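Local coordinates for protein beta-N-acetylhexosaminidase (Bacteroides fragilis, PDB 4PYS) that probably hydrolyses terminal beta-linked N-acetylhexosamine residues from glycans, as a glycoside hydrolase family 20 enzyme that also carries a zinc ion, at residues 395-403 against 436-445. Residues are numbered along the deposited sequence; the frame is centred on the assembly and turned at random.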
loop_
_atom_site.group_PDB
_atom_site.type_symbol
_atom_site.label_atom_id
_atom_site.label_comp_id
_atom_site.label_asym_id
_atom_site.label_seq_id
_atom_site.Cartn_x
_atom_site.Cartn_y
_atom_site.Cartn_z
ATOM N N LEU A 395 7.159 19.405 -2.367
ATOM C CA LEU A 395 6.387 20.545 -2.871
ATOM C C LEU A 395 7.272 21.588 -3.553
ATOM O O LEU A 395 6.782 22.400 -4.348
ATOM C CB LEU A 395 5.580 21.206 -1.753
ATOM C CG LEU A 395 4.176 20.673 -1.479
ATOM C CD1 LEU A 395 4.213 19.290 -0.807
ATOM C CD2 LEU A 395 3.408 21.682 -0.636
ATOM N N THR A 396 8.564 21.580 -3.219
ATOM C CA THR A 396 9.548 22.487 -3.819
ATOM C C THR A 396 10.799 21.647 -4.071
ATOM O O THR A 396 10.969 20.612 -3.436
ATOM C CB THR A 396 9.867 23.684 -2.889
ATOM O OG1 THR A 396 10.251 23.202 -1.594
ATOM C CG2 THR A 396 8.651 24.596 -2.737
ATOM N N PRO A 397 11.666 22.071 -5.009
ATOM C CA PRO A 397 12.799 21.225 -5.413
ATOM C C PRO A 397 13.732 20.802 -4.275
ATOM O O PRO A 397 13.995 21.578 -3.353
ATOM C CB PRO A 397 13.548 22.107 -6.420
ATOM C CG PRO A 397 12.484 22.987 -7.001
ATOM C CD PRO A 397 11.553 23.278 -5.852
ATOM N N TRP A 398 14.233 19.574 -4.365
ATOM C CA TRP A 398 15.105 19.003 -3.353
ATOM C C TRP A 398 15.935 17.902 -3.989
ATOM O O TRP A 398 15.388 16.916 -4.479
ATOM C CB TRP A 398 14.280 18.433 -2.195
ATOM C CG TRP A 398 15.125 17.747 -1.168
ATOM C CD1 TRP A 398 15.975 18.336 -0.270
ATOM C CD2 TRP A 398 15.210 16.341 -0.940
ATOM N NE1 TRP A 398 16.571 17.375 0.510
ATOM C CE2 TRP A 398 16.123 16.140 0.112
ATOM C CE3 TRP A 398 14.602 15.229 -1.529
ATOM C CZ2 TRP A 398 16.439 14.866 0.594
ATOM C CZ3 TRP A 398 14.917 13.959 -1.047
ATOM C CH2 TRP A 398 15.825 13.792 0.002
ATOM N N LYS A 399 17.251 18.081 -3.992
ATOM C CA LYS A 399 18.177 17.107 -4.579
ATOM C C LYS A 399 17.793 16.702 -6.003
ATOM O O LYS A 399 17.705 17.554 -6.885
ATOM C CB LYS A 399 18.307 15.880 -3.672
ATOM C CG LYS A 399 18.802 16.235 -2.273
ATOM C CD LYS A 399 19.285 15.011 -1.527
ATOM C CE LYS A 399 19.816 15.381 -0.150
ATOM N NZ LYS A 399 20.251 14.169 0.611
ATOM N N GLY A 400 17.552 15.413 -6.218
ATOM C CA GLY A 400 17.236 14.914 -7.546
ATOM C C GLY A 400 15.854 15.296 -8.055
ATOM O O GLY A 400 15.550 15.105 -9.235
ATOM N N TYR A 401 15.012 15.828 -7.174
ATOM C CA TYR A 401 13.684 16.281 -7.581
ATOM C C TYR A 401 13.709 17.753 -8.019
ATOM O O TYR A 401 13.812 18.660 -7.189
ATOM C CB TYR A 401 12.677 16.061 -6.442
ATOM C CG TYR A 401 12.563 14.615 -6.021
ATOM C CD1 TYR A 401 11.668 13.764 -6.645
ATOM C CD2 TYR A 401 13.362 14.100 -5.002
ATOM C CE1 TYR A 401 11.563 12.442 -6.268
ATOM C CE2 TYR A 401 13.270 12.776 -4.621
ATOM C CZ TYR A 401 12.375 11.950 -5.262
ATOM O OH TYR A 401 12.270 10.628 -4.886
ATOM N N THR A 402 13.638 17.988 -9.328
ATOM C CA THR A 402 13.550 19.354 -9.847
ATOM C C THR A 402 12.096 19.804 -9.796
ATOM O O THR A 402 11.238 19.077 -9.309
ATOM C CB THR A 402 14.034 19.455 -11.306
ATOM O OG1 THR A 402 13.172 18.683 -12.155
ATOM C CG2 THR A 402 15.454 18.944 -11.439
ATOM N N GLN A 403 11.825 20.999 -10.310
ATOM C CA GLN A 403 10.460 21.521 -10.365
ATOM C C GLN A 403 9.487 20.541 -11.020
ATOM O O GLN A 403 8.327 20.426 -10.614
ATOM C CB GLN A 403 10.453 22.844 -11.133
ATOM C CG GLN A 403 9.103 23.525 -11.137
ATOM C CD GLN A 403 8.639 23.886 -9.737
ATOM O OE1 GLN A 403 9.435 24.317 -8.900
ATOM N NE2 GLN A 403 7.347 23.711 -9.473
ATOM N N TRP A 436 8.646 6.593 -2.260
ATOM C CA TRP A 436 9.950 6.067 -2.644
ATOM C C TRP A 436 11.011 6.775 -1.822
ATOM O O TRP A 436 10.904 7.968 -1.562
ATOM C CB TRP A 436 10.214 6.320 -4.133
ATOM C CG TRP A 436 9.257 5.585 -5.008
ATOM C CD1 TRP A 436 8.084 6.057 -5.529
ATOM C CD2 TRP A 436 9.375 4.226 -5.450
ATOM N NE1 TRP A 436 7.468 5.073 -6.274
ATOM C CE2 TRP A 436 8.240 3.940 -6.239
ATOM C CE3 TRP A 436 10.331 3.225 -5.255
ATOM C CZ2 TRP A 436 8.036 2.691 -6.831
ATOM C CZ3 TRP A 436 10.129 1.986 -5.850
ATOM C CH2 TRP A 436 8.988 1.731 -6.626
ATOM N N THR A 437 12.041 6.047 -1.415
ATOM C CA THR A 437 13.049 6.636 -0.531
ATOM C C THR A 437 14.363 7.015 -1.222
ATOM O O THR A 437 15.412 7.121 -0.572
ATOM C CB THR A 437 13.265 5.766 0.745
ATOM O OG1 THR A 437 13.555 4.407 0.375
ATOM C CG2 THR A 437 12.003 5.779 1.604
ATOM N N ASP A 438 14.298 7.255 -2.535
ATOM C CA ASP A 438 15.443 7.781 -3.293
ATOM C C ASP A 438 16.026 9.024 -2.622
ATOM O O ASP A 438 15.284 9.823 -2.027
ATOM C CB ASP A 438 15.018 8.219 -4.705
ATOM C CG ASP A 438 14.309 7.135 -5.481
ATOM O OD1 ASP A 438 13.511 6.382 -4.876
ATOM O OD2 ASP A 438 14.538 7.052 -6.710
ATOM N N ASP A 439 17.336 9.194 -2.753
ATOM C CA ASP A 439 18.048 10.383 -2.267
ATOM C C ASP A 439 18.173 10.444 -0.744
ATOM O O ASP A 439 18.327 11.525 -0.178
ATOM C CB ASP A 439 17.426 11.686 -2.807
ATOM C CG ASP A 439 17.917 12.043 -4.195
ATOM O OD1 ASP A 439 19.079 11.728 -4.517
ATOM O OD2 ASP A 439 17.142 12.660 -4.955
ATOM N N GLY A 440 18.107 9.291 -0.084
ATOM C CA GLY A 440 18.388 9.229 1.342
ATOM C C GLY A 440 17.278 9.729 2.251
ATOM O O GLY A 440 17.547 10.433 3.225
ATOM N N VAL A 441 16.037 9.364 1.939
ATOM C CA VAL A 441 14.906 9.691 2.803
ATOM C C VAL A 441 14.883 8.749 4.008
ATOM O O VAL A 441 14.466 7.597 3.903
ATOM C CB VAL A 441 13.572 9.613 2.038
ATOM C CG1 VAL A 441 12.380 9.869 2.980
ATOM C CG2 VAL A 441 13.571 10.616 0.887
ATOM N N THR A 442 15.352 9.243 5.148
ATOM C CA THR A 442 15.411 8.458 6.371
ATOM C C THR A 442 14.047 8.507 7.049
ATOM O O THR A 442 13.151 9.209 6.584
ATOM C CB THR A 442 16.462 9.023 7.325
ATOM O OG1 THR A 442 16.131 10.386 7.610
ATOM C CG2 THR A 442 17.850 8.967 6.698
ATOM N N GLU A 443 13.884 7.769 8.141
ATOM C CA GLU A 443 12.565 7.652 8.780
ATOM C C GLU A 443 11.997 9.006 9.222
ATOM O O GLU A 443 10.785 9.245 9.118
ATOM C CB GLU A 443 12.641 6.726 9.997
ATOM C CG GLU A 443 12.942 5.267 9.665
ATOM C CD GLU A 443 12.818 4.362 10.873
ATOM O OE1 GLU A 443 12.051 4.704 11.797
ATOM O OE2 GLU A 443 13.484 3.309 10.896
ATOM N N SER A 444 12.868 9.870 9.734
ATOM C CA SER A 444 12.438 11.179 10.250
ATOM C C SER A 444 11.952 12.119 9.145
ATOM O O SER A 444 11.407 13.199 9.427
ATOM C CB SER A 444 13.580 11.846 11.006
ATOM O OG SER A 444 14.657 12.132 10.129
HETATM N N MSE A 445 12.159 11.710 7.895
HETATM C CA MSE A 445 11.834 12.542 6.728
HETATM C C MSE A 445 10.564 12.098 6.031
HETATM O O MSE A 445 10.092 12.749 5.087
HETATM C CB MSE A 445 13.005 12.533 5.737
HETATM C CG MSE A 445 14.218 13.256 6.244
HETATM SE SE MSE A 445 15.800 12.867 5.175
HETATM C CE MSE A 445 15.139 13.391 3.481
HETATM O O HOH W 1 12.655 10.144 -2.396
#
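The six-membered ring of Trp398 reaches Asp439, CH2 lying obliquely 3.4 Å from Asp439 O, with CG of its own neighbour Lys399 over the centre of one indole face, 3.6 Å above the plane. Near the ring plane, the carbonyl O of Asp438 faces the edge at CZ3. CE of Met445, present as selenomethionine, comes in obliquely at CZ2 (3.5 Å), Val441 CG2 likewise at CH2. Trp398 gets there because its CG is anti to the backbone N (chi1 176°), while NE1 is hydrogen-bonded to Asp506 OD2 at the C-terminus. Tyr401 has the carbonyl O of Trp398 at its edge, and its OH passes Asp438 CB at 3.7 Å. That hydroxyl gives its hydrogen to a water 2.6 Å from OH, which in turn donates to the carbonyls of Trp436 and Asp438; Asn392 ND2 also hydrogen-bonds Tyr401 OH. Trp398 to Tyr401 form a type II' beta turn, and Gly400 N donates a hydrogen bond to Asp439 OD2 (3.1 Å, bent to 141°), approaching from above the carboxylate plane. Extended beyond CG, Lys399 runs alongside Asp439 to a weak bond from NZ to its carbonyl O. Both segments are loops of the family 20 TIM barrel: the turn meets the loop after strand 428-435, at the barrel end where family 20 enzymes have their active site, and Asp438 OD2 hydrogen-bonds a glycerol, probably from the crystallisation liquor, consistent with a pocket there.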